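Local structure of iota-carrageenase (Alteromonas sp. ATCC 43554, 1KTW) at residues A41-I46 with L68-K73; K382-P387 with Y452-C457; F204-S209 with A237-C242. The protein hydrolyses internal beta-1,4 linkages of iota-carrageenan, a sulfated galactan of red algal cell walls, with inversion of anomeric configuration. One frame throughout, in Å; residues are numbered along the deposited sequence.

Contact 1: residues A41-I46 with L68-K73; sequences ALQRAI and LGIQMK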
loop_
_atom_site.group_PDB
_atom_site.type_symbol
_atom_site.label_atom_id
_atom_site.label_comp_id
_atom_site.label_asym_id
_atom_site.label_seq_id
_atom_site.Cartn_x
_atom_site.Cartn_y
_atom_site.Cartn_z
ATOM N N ALA A 41 -13.311 23.526 12.872
ATOM C CA ALA A 41 -14.040 22.974 14.008
ATOM C C ALA A 41 -13.384 21.686 14.534
ATOM O O ALA A 41 -13.268 21.496 15.747
ATOM C CB ALA A 41 -15.476 22.710 13.615
ATOM N N LEU A 42 -12.958 20.808 13.626
ATOM C CA LEU A 42 -12.315 19.555 14.035
ATOM C C LEU A 42 -10.941 19.828 14.673
ATOM O O LEU A 42 -10.606 19.237 15.692
ATOM C CB LEU A 42 -12.151 18.595 12.830
ATOM C CG LEU A 42 -11.430 17.245 13.080
ATOM C CD1 LEU A 42 -12.085 16.512 14.239
ATOM C CD2 LEU A 42 -11.478 16.367 11.820
ATOM N N GLN A 43 -10.151 20.729 14.093
ATOM C CA GLN A 43 -8.835 21.004 14.663
ATOM C C GLN A 43 -8.903 21.636 16.059
ATOM O O GLN A 43 -8.070 21.321 16.920
ATOM C CB GLN A 43 -8.002 21.892 13.730
ATOM C CG GLN A 43 -6.545 22.067 14.213
ATOM C CD GLN A 43 -5.724 20.793 14.053
ATOM O OE1 GLN A 43 -5.418 20.384 12.933
ATOM N NE2 GLN A 43 -5.372 20.158 15.174
ATOM N N ARG A 44 -9.881 22.515 16.297
ATOM C CA ARG A 44 -10.028 23.130 17.623
ATOM C C ARG A 44 -10.493 22.073 18.630
ATOM O O ARG A 44 -10.066 22.072 19.786
ATOM C CB ARG A 44 -11.042 24.300 17.590
ATOM C CG ARG A 44 -10.482 25.585 16.970
ATOM C CD ARG A 44 -11.447 26.794 17.113
ATOM N NE ARG A 44 -12.704 26.573 16.402
ATOM C CZ ARG A 44 -13.864 26.309 16.993
ATOM N NH1 ARG A 44 -13.931 26.231 18.314
ATOM N NH2 ARG A 44 -14.965 26.141 16.257
ATOM N N ALA A 45 -11.368 21.174 18.184
ATOM C CA ALA A 45 -11.861 20.099 19.044
ATOM C C ALA A 45 -10.684 19.240 19.510
ATOM O O ALA A 45 -10.559 18.923 20.694
ATOM C CB ALA A 45 -12.861 19.217 18.273
ATOM N N ILE A 46 -9.840 18.852 18.559
ATOM C CA ILE A 46 -8.672 18.017 18.852
ATOM C C ILE A 46 -7.711 18.712 19.827
ATOM O O ILE A 46 -7.267 18.108 20.814
ATOM C CB ILE A 46 -7.930 17.649 17.536
ATOM C CG1 ILE A 46 -8.819 16.714 16.683
ATOM C CG2 ILE A 46 -6.586 16.981 17.849
ATOM C CD1 ILE A 46 -8.317 16.539 15.212
ATOM N N LEU A 68 -9.484 18.456 5.491
ATOM C CA LEU A 68 -8.170 18.369 4.836
ATOM C C LEU A 68 -7.061 18.907 5.755
ATOM O O LEU A 68 -7.254 19.901 6.455
ATOM C CB LEU A 68 -8.131 19.137 3.499
ATOM C CG LEU A 68 -7.056 18.608 2.526
ATOM C CD1 LEU A 68 -7.452 17.217 2.057
ATOM C CD2 LEU A 68 -6.900 19.522 1.311
ATOM N N GLY A 69 -5.909 18.234 5.744
ATOM C CA GLY A 69 -4.743 18.640 6.526
ATOM C C GLY A 69 -4.871 18.678 8.043
ATOM O O GLY A 69 -4.174 19.456 8.711
ATOM N N ILE A 70 -5.731 17.832 8.600
ATOM C CA ILE A 70 -5.935 17.821 10.050
ATOM C C ILE A 70 -4.722 17.241 10.810
ATOM O O ILE A 70 -4.178 16.201 10.418
ATOM C CB ILE A 70 -7.201 17.001 10.417
ATOM C CG1 ILE A 70 -8.399 17.478 9.582
ATOM C CG2 ILE A 70 -7.498 17.132 11.907
ATOM C CD1 ILE A 70 -8.789 18.959 9.807
ATOM N N GLN A 71 -4.299 17.915 11.883
ATOM C CA GLN A 71 -3.172 17.440 12.701
ATOM C C GLN A 71 -3.687 16.765 13.980
ATOM O O GLN A 71 -4.232 17.438 14.868
ATOM C CB GLN A 71 -2.252 18.610 13.099
ATOM C CG GLN A 71 -1.741 19.434 11.920
ATOM C CD GLN A 71 -0.845 18.640 11.004
ATOM O OE1 GLN A 71 0.227 18.188 11.413
ATOM N NE2 GLN A 71 -1.276 18.457 9.752
ATOM N N MET A 72 -3.520 15.446 14.089
ATOM C CA MET A 72 -3.987 14.736 15.285
ATOM C C MET A 72 -3.036 14.985 16.464
ATOM O O MET A 72 -1.874 15.344 16.258
ATOM C CB MET A 72 -4.120 13.226 14.999
ATOM C CG MET A 72 -5.158 12.886 13.904
ATOM S SD MET A 72 -6.873 13.386 14.339
ATOM C CE MET A 72 -7.661 13.417 12.712
ATOM N N LYS A 73 -3.535 14.795 17.690
ATOM C CA LYS A 73 -2.751 15.041 18.911
ATOM C C LYS A 73 -2.902 13.952 19.971
ATOM O O LYS A 73 -3.844 13.170 19.922
ATOM C CB LYS A 73 -3.163 16.386 19.518
ATOM C CG LYS A 73 -3.036 17.586 18.553
ATOM C CD LYS A 73 -1.584 17.911 18.242
ATOM C CE LYS A 73 -1.428 19.043 17.196
ATOM N NZ LYS A 73 -2.071 20.333 17.623
HETATM O O HOH W 1 -5.343 21.891 10.866
#
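Gln43 meets Gln71 because its side chain leaves the helix with CG trans to the backbone N (chi1 -173°) and then bends at chi2 (71°), which lays the amide against the edge of the strand, much as a peptide group of a neighbouring strand would lie. Its OE1 takes the backbone N of Gln71 at 2.9 Å, in the carbonyl plane and on a lone pair, while its NE2 gives a hydrogen to Gln71 O at 3.0 Å. Both bonds are nearly straight, so the amide is fixed in its rotation. Glutamine suits the position because one flat group both accepts and donates, and its length spans the gap from helix to strand. The second hydrogen of NE2 serves Asn47, which also receives Lys73 NZ, and a water adds a bond of 2.6 Å to Gln43 OE1. Gln71 turns its own amide elsewhere: NE2 folds back to Gly69 O at 3.2 Å and also reaches Glu101, with Asn105 at OE1.

Beside these polar bonds lie the apolar chains. Ile46 CD1 presses on Ile70 CG2 at 3.5 Å, tighter than usual, and lies 3.6 Å from Met72 SD, whose flexible chain bends back toward the helix. The other branch, Ile46 CG2, rests on the aliphatic part of Lys73, 3.7 Å from CG, so the forked isoleucine serves three neighbours at once. Leu42 crosses Ile70 at about a right angle, its CD2 4.0 Å from Ile70 CG1, and also touches Leu58 of strand 56-60. A helix packed by apolar side chains against the first turns of stacked strands is consistent with the N-terminal cap of a right-handed parallel beta-helix, as in pectate lyase-like proteins.

Contact 2: residues K382-P387 with Y452-C457; sequences KRVCLP and YGMSEC. With G4S (4-O-sulfo-beta-D-galactopyranose), chain D.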
loop_
_atom_site.group_PDB
_atom_site.type_symbol
_atom_site.label_atom_id
_atom_site.label_comp_id
_atom_site.label_asym_id
_atom_site.label_seq_id
_atom_site.Cartn_x
_atom_site.Cartn_y
_atom_site.Cartn_z
ATOM N N LYS A 382 -6.551 -14.986 -24.971
ATOM C CA LYS A 382 -7.956 -14.580 -25.003
ATOM C C LYS A 382 -8.350 -13.829 -23.726
ATOM O O LYS A 382 -7.817 -14.111 -22.656
ATOM C CB LYS A 382 -8.868 -15.799 -25.127
ATOM C CG LYS A 382 -8.660 -16.650 -26.374
ATOM C CD LYS A 382 -9.680 -17.778 -26.400
ATOM C CE LYS A 382 -9.573 -18.589 -27.676
ATOM N NZ LYS A 382 -10.550 -19.708 -27.704
ATOM N N ARG A 383 -9.275 -12.880 -23.856
ATOM C CA ARG A 383 -9.793 -12.097 -22.729
ATOM C C ARG A 383 -8.833 -11.108 -22.043
ATOM O O ARG A 383 -9.135 -10.621 -20.948
ATOM C CB ARG A 383 -10.379 -13.035 -21.662
ATOM C CG ARG A 383 -11.407 -14.052 -22.162
ATOM C CD ARG A 383 -12.665 -13.385 -22.680
ATOM N NE ARG A 383 -13.445 -12.693 -21.649
ATOM C CZ ARG A 383 -14.296 -13.285 -20.812
ATOM N NH1 ARG A 383 -14.485 -14.598 -20.866
ATOM N NH2 ARG A 383 -14.977 -12.556 -19.930
ATOM N N VAL A 384 -7.690 -10.823 -22.662
ATOM C CA VAL A 384 -6.725 -9.859 -22.116
ATOM C C VAL A 384 -6.839 -8.565 -22.949
ATOM O O VAL A 384 -6.991 -8.637 -24.172
ATOM C CB VAL A 384 -5.269 -10.373 -22.244
ATOM C CG1 VAL A 384 -4.290 -9.330 -21.712
ATOM C CG2 VAL A 384 -5.101 -11.686 -21.493
ATOM N N CYS A 385 -6.772 -7.396 -22.307
ATOM C CA CYS A 385 -6.852 -6.120 -23.038
ATOM C C CYS A 385 -5.872 -5.078 -22.507
ATOM O O CYS A 385 -5.403 -5.167 -21.360
ATOM C CB CYS A 385 -8.274 -5.537 -22.982
ATOM S SG CYS A 385 -8.878 -5.108 -21.314
ATOM N N LEU A 386 -5.562 -4.090 -23.345
ATOM C CA LEU A 386 -4.658 -3.014 -22.977
ATOM C C LEU A 386 -5.449 -1.713 -22.822
ATOM O O LEU A 386 -6.123 -1.264 -23.762
ATOM C CB LEU A 386 -3.572 -2.841 -24.043
ATOM C CG LEU A 386 -2.687 -1.586 -23.978
ATOM C CD1 LEU A 386 -1.776 -1.632 -22.752
ATOM C CD2 LEU A 386 -1.852 -1.502 -25.263
ATOM N N PRO A 387 -5.396 -1.099 -21.622
ATOM C CA PRO A 387 -6.123 0.156 -21.385
ATOM C C PRO A 387 -5.701 1.239 -22.391
ATOM O O PRO A 387 -4.533 1.323 -22.763
ATOM C CB PRO A 387 -5.738 0.509 -19.946
ATOM C CG PRO A 387 -5.580 -0.872 -19.300
ATOM C CD PRO A 387 -4.768 -1.592 -20.380
ATOM N N TYR A 452 1.581 -4.344 -27.481
ATOM C CA TYR A 452 1.055 -3.025 -27.804
ATOM C C TYR A 452 -0.011 -3.000 -28.914
ATOM O O TYR A 452 -0.636 -1.961 -29.149
ATOM C CB TYR A 452 2.233 -2.097 -28.152
ATOM C CG TYR A 452 3.198 -1.893 -26.990
ATOM C CD1 TYR A 452 2.839 -1.107 -25.891
ATOM C CD2 TYR A 452 4.448 -2.522 -26.965
ATOM C CE1 TYR A 452 3.700 -0.955 -24.791
ATOM C CE2 TYR A 452 5.315 -2.378 -25.872
ATOM C CZ TYR A 452 4.931 -1.595 -24.791
ATOM O OH TYR A 452 5.771 -1.461 -23.706
ATOM N N GLY A 453 -0.240 -4.138 -29.571
ATOM C CA GLY A 453 -1.245 -4.189 -30.631
ATOM C C GLY A 453 -2.534 -4.933 -30.301
ATOM O O GLY A 453 -3.440 -5.032 -31.142
ATOM N N MET A 454 -2.635 -5.462 -29.079
ATOM C CA MET A 454 -3.824 -6.201 -28.664
ATOM C C MET A 454 -5.081 -5.337 -28.529
ATOM O O MET A 454 -5.017 -4.101 -28.581
ATOM C CB MET A 454 -3.570 -6.923 -27.328
ATOM C CG MET A 454 -3.319 -5.999 -26.138
ATOM S SD MET A 454 -3.367 -6.888 -24.532
ATOM C CE MET A 454 -1.794 -7.664 -24.566
ATOM N N SER A 455 -6.226 -5.995 -28.364
ATOM C CA SER A 455 -7.500 -5.298 -28.201
ATOM C C SER A 455 -7.414 -4.294 -27.052
ATOM O O SER A 455 -6.679 -4.518 -26.085
ATOM C CB SER A 455 -8.620 -6.292 -27.900
ATOM O OG SER A 455 -8.723 -7.269 -28.917
ATOM N N GLU A 456 -8.169 -3.199 -27.157
ATOM C CA GLU A 456 -8.184 -2.162 -26.109
ATOM C C GLU A 456 -9.307 -2.446 -25.122
ATOM O O GLU A 456 -10.338 -2.997 -25.496
ATOM C CB GLU A 456 -8.431 -0.769 -26.715
ATOM C CG GLU A 456 -7.444 -0.336 -27.772
ATOM C CD GLU A 456 -7.645 1.119 -28.178
ATOM O OE1 GLU A 456 -8.789 1.495 -28.542
ATOM O OE2 GLU A 456 -6.653 1.884 -28.122
ATOM N N CYS A 457 -9.121 -2.062 -23.856
ATOM C CA CYS A 457 -10.157 -2.294 -22.864
ATOM C C CYS A 457 -11.310 -1.308 -23.072
ATOM O O CYS A 457 -11.090 -0.132 -23.365
ATOM C CB CYS A 457 -9.598 -2.124 -21.433
ATOM S SG CYS A 457 -8.207 -3.217 -20.965
HETATM C C1 G4S D . 10.630 -1.507 -24.461
HETATM C C2 G4S D . 10.384 -0.684 -23.208
HETATM C C3 G4S D . 8.891 -0.518 -23.020
HETATM C C4 G4S D . 8.262 0.110 -24.270
HETATM C C5 G4S D . 8.608 -0.748 -25.475
HETATM C C6 G4S D . 8.102 -0.167 -26.776
HETATM O O1 G4S D . 11.989 -1.608 -24.686
HETATM O O2 G4S D . 10.940 -1.337 -22.078
HETATM O O3 G4S D . 8.659 0.308 -21.874
HETATM O O4 G4S D . 8.769 1.441 -24.469
HETATM O O5 G4S D . 10.037 -0.861 -25.593
HETATM O O6 G4S D . 8.810 -0.720 -27.877
HETATM S S G4S D . 7.686 2.612 -24.445
HETATM O O7 G4S D . 8.373 3.910 -24.284
HETATM O O8 G4S D . 6.768 2.409 -23.307
HETATM O O9 G4S D . 6.911 2.600 -25.700
#
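Cys385 and Cys457 supply the covalent tie, a disulfide of 2.0 Å between their SG atoms with a torsion of 95°, close to the unstrained right angle. Cys385 SG sits between its own backbone N and carbonyl carbon (chi1 63°), which turns it toward Cys457.

Backbone hydrogen bonds flank it. Leu386 N gives to Ser455 O at 3.0 Å, and Leu386 O receives Cys457 N at 3.1 Å from well above the carbonyl plane. These two bonds bridge Leu386 with Glu456, a single beta bridge, and the CA-H of Glu456 lies against Leu386 O as an additional contact.

Apolar contacts complete the join. Met454, long and pliable, lays CG 3.8 Å from Leu386 CB and SD 3.8 Å from Val384 CG1, while Pro387 CD rests against Cys457 SG. Glu456, at the solvent side, pairs with Lys389.

Tyr452 makes the sugar contact. Its ring lies obliquely by the 4-O-sulfogalactose, CE2 3.7 Å from C6, and its OH, hydrogen-bonded to Gln368, comes 3.0 Å from C4. With an alanine here, the sugar would probably lose its contacts along C3 to C6, and Gln368 NE2 its hydroxyl partner.

The disulfide is consistent with a secreted enzyme working in oxidising surroundings; together with the backbone bonds it probably holds the irregular loop that carries Tyr452 beside the bound carrageenan sugars.

Contact 3: residues F204-S209 with A237-C242; sequences FRNLHS and ADNIRC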
loop_
_atom_site.group_PDB
_atom_site.type_symbol
_atom_site.label_atom_id
_atom_site.label_comp_id
_atom_site.label_asym_id
_atom_site.label_seq_id
_atom_site.Cartn_x
_atom_site.Cartn_y
_atom_site.Cartn_z
ATOM N N PHE A 204 -2.572 -5.793 11.300
ATOM C CA PHE A 204 -3.470 -5.427 10.177
ATOM C C PHE A 204 -4.513 -6.567 10.074
ATOM O O PHE A 204 -4.141 -7.732 9.902
ATOM C CB PHE A 204 -2.668 -5.334 8.866
ATOM C CG PHE A 204 -1.593 -4.272 8.875
ATOM C CD1 PHE A 204 -1.904 -2.945 8.573
ATOM C CD2 PHE A 204 -0.269 -4.601 9.164
ATOM C CE1 PHE A 204 -0.907 -1.961 8.553
ATOM C CE2 PHE A 204 0.743 -3.628 9.155
ATOM C CZ PHE A 204 0.423 -2.301 8.845
ATOM N N ARG A 205 -5.807 -6.232 10.129
ATOM C CA ARG A 205 -6.861 -7.249 10.158
ATOM C C ARG A 205 -8.164 -6.883 9.401
ATOM O O ARG A 205 -8.627 -5.749 9.472
ATOM C CB ARG A 205 -7.152 -7.503 11.653
ATOM C CG ARG A 205 -8.297 -8.401 12.040
ATOM C CD ARG A 205 -8.271 -8.667 13.584
ATOM N NE ARG A 205 -8.552 -7.500 14.439
ATOM C CZ ARG A 205 -8.378 -7.482 15.764
ATOM N NH1 ARG A 205 -7.908 -8.548 16.389
ATOM N NH2 ARG A 205 -8.710 -6.417 16.482
ATOM N N ASN A 206 -8.747 -7.852 8.693
ATOM C CA ASN A 206 -10.014 -7.640 7.972
ATOM C C ASN A 206 -9.943 -6.469 6.980
ATOM O O ASN A 206 -10.702 -5.494 7.092
ATOM C CB ASN A 206 -11.161 -7.391 8.979
ATOM C CG ASN A 206 -11.334 -8.535 9.983
ATOM O OD1 ASN A 206 -11.427 -9.705 9.608
ATOM N ND2 ASN A 206 -11.400 -8.191 11.273
ATOM N N LEU A 207 -9.047 -6.569 6.002
ATOM C CA LEU A 207 -8.859 -5.495 5.022
ATOM C C LEU A 207 -9.132 -6.055 3.619
ATOM O O LEU A 207 -8.762 -7.194 3.323
ATOM C CB LEU A 207 -7.415 -4.950 5.129
ATOM C CG LEU A 207 -6.935 -4.444 6.513
ATOM C CD1 LEU A 207 -5.448 -4.043 6.444
ATOM C CD2 LEU A 207 -7.752 -3.233 6.946
ATOM N N HIS A 208 -9.754 -5.256 2.752
ATOM C CA HIS A 208 -10.109 -5.703 1.397
ATOM C C HIS A 208 -10.002 -4.537 0.412
ATOM O O HIS A 208 -10.535 -3.461 0.675
ATOM C CB HIS A 208 -11.555 -6.233 1.394
ATOM C CG HIS A 208 -12.048 -6.705 0.053
ATOM N ND1 HIS A 208 -13.296 -7.269 -0.116
ATOM C CD2 HIS A 208 -11.472 -6.698 -1.173
ATOM C CE1 HIS A 208 -13.467 -7.589 -1.388
ATOM N NE2 HIS A 208 -12.376 -7.252 -2.052
ATOM N N SER A 209 -9.333 -4.759 -0.718
ATOM C CA SER A 209 -9.166 -3.723 -1.739
ATOM C C SER A 209 -9.558 -4.225 -3.127
ATOM O O SER A 209 -9.106 -5.302 -3.562
ATOM C CB SER A 209 -7.704 -3.235 -1.775
ATOM O OG SER A 209 -7.523 -2.149 -2.683
ATOM N N ALA A 237 -0.770 -10.007 10.522
ATOM C CA ALA A 237 -1.943 -9.712 9.690
ATOM C C ALA A 237 -2.874 -10.932 9.575
ATOM O O ALA A 237 -2.409 -12.080 9.617
ATOM C CB ALA A 237 -1.486 -9.264 8.295
ATOM N N ASP A 238 -4.177 -10.679 9.417
ATOM C CA ASP A 238 -5.197 -11.748 9.313
ATOM C C ASP A 238 -6.415 -11.293 8.493
ATOM O O ASP A 238 -6.879 -10.169 8.646
ATOM C CB ASP A 238 -5.682 -12.162 10.719
ATOM C CG ASP A 238 -6.783 -13.235 10.685
ATOM O OD1 ASP A 238 -6.521 -14.367 10.221
ATOM O OD2 ASP A 238 -7.905 -12.945 11.127
ATOM N N ASN A 239 -6.917 -12.186 7.639
ATOM C CA ASN A 239 -8.088 -11.920 6.792
ATOM C C ASN A 239 -7.874 -10.710 5.888
ATOM O O ASN A 239 -8.504 -9.654 6.068
ATOM C CB ASN A 239 -9.349 -11.728 7.657
ATOM C CG ASN A 239 -10.644 -11.768 6.827
ATOM O OD1 ASN A 239 -10.676 -12.353 5.743
ATOM N ND2 ASN A 239 -11.715 -11.161 7.348
ATOM N N ILE A 240 -6.981 -10.879 4.918
ATOM C CA ILE A 240 -6.635 -9.839 3.945
ATOM C C ILE A 240 -7.186 -10.344 2.589
ATOM O O ILE A 240 -6.906 -11.481 2.183
ATOM C CB ILE A 240 -5.087 -9.653 3.867
ATOM C CG1 ILE A 240 -4.503 -9.457 5.283
ATOM C CG2 ILE A 240 -4.735 -8.439 2.997
ATOM C CD1 ILE A 240 -5.060 -8.217 6.063
ATOM N N ARG A 241 -7.951 -9.502 1.895
ATOM C CA ARG A 241 -8.592 -9.897 0.627
ATOM C C ARG A 241 -8.389 -8.921 -0.538
ATOM O O ARG A 241 -8.233 -7.713 -0.315
ATOM C CB ARG A 241 -10.098 -10.074 0.867
ATOM C CG ARG A 241 -10.429 -10.887 2.125
ATOM C CD ARG A 241 -11.941 -11.123 2.335
ATOM N NE ARG A 241 -12.714 -9.920 2.669
ATOM C CZ ARG A 241 -12.501 -9.132 3.726
ATOM N NH1 ARG A 241 -11.526 -9.394 4.585
ATOM N NH2 ARG A 241 -13.280 -8.078 3.934
ATOM N N CYS A 242 -8.424 -9.463 -1.767
ATOM C CA CYS A 242 -8.258 -8.710 -3.031
ATOM C C CYS A 242 -9.381 -9.117 -4.016
ATOM O O CYS A 242 -9.824 -10.270 -4.015
ATOM C CB CYS A 242 -6.894 -9.045 -3.716
ATOM S SG CYS A 242 -6.706 -8.402 -5.445
HETATM O O HOH W 2 -13.137 -5.476 4.973
#
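Asn239 gives its ND2 hydrogen to Asn206 OD1 at 2.7 Å, almost straight, in the carbonyl plane and on a lone pair, with the two amide planes 81° apart. Asn206 has CG beside its backbone N, whereas Asn239 has it trans (chi1 -167°), which aims ND2 at the neighbour. Both residues have positive phi and psi, a left-handed backbone that asparagine tolerates better than most residues, and the chain turns a corner at Asn206.

Around this pair runs the parallel backbone register. Asp238 N bonds to Phe204 O, and Asn206 N to Asp238 O, both near 3.0 Å. Beyond the corner Leu207 N gives to Asn239 O, Arg241 N reaches Leu207 O at 2.8 Å, and Ser209 N meets Arg241 O. A water links Arg241 NH2, at 2.8 Å, to Asn206 O.

Where His208 and Arg241 lie side by side, the arginine's CB sits over the imidazole, 4.2 Å from the ring centroid, a CH-pi contact. The guanidinium then folds back so that His208 CB lies over one of its faces, 3.6 Å from NH2; its plane stands 69° from the ring's, too steep for a stack. His208 NE2 bonds to Ser243. Before the corner, Arg205 forms salt bridges with Glu180 and Asp8, and Asp238 accepts from Thr264 and Asn265.

The reverse side is mostly apolar: Phe204 CB meets Ala237 CB before the bend, and Leu207 CB meets Ile240 CD1 after it, each at 4.1 Å. Small alanine and branched leucine and isoleucine suit these buried places; farther on, Cys242 joins Cys271 and Ser209 OG bonds to Gly211 O. Parallel register with paired asparagines at the corner is characteristic of the right-handed parallel beta-helix of pectate lyase-like proteins.

From the N terminus, contact 1 closes first: the chain leaves helix 39-50, runs through strand 56-60 and returns as strand 64-71, so that the helix is tied to the early strands. Contact 3 follows, joining strands 202-210 and 231-243 across 27 intervening residues, consistent with one turn of the beta-helix laid on the next. Contact 2 comes last and spans the longest loop, 64 residues, linking the segment before strand 399-401 to the one before helix 459-463. The three lie in series, neither nested nor crossed. Contacts 1 and 2 fall on opposite sides of the chain's centre, their own centres about 46 Å apart.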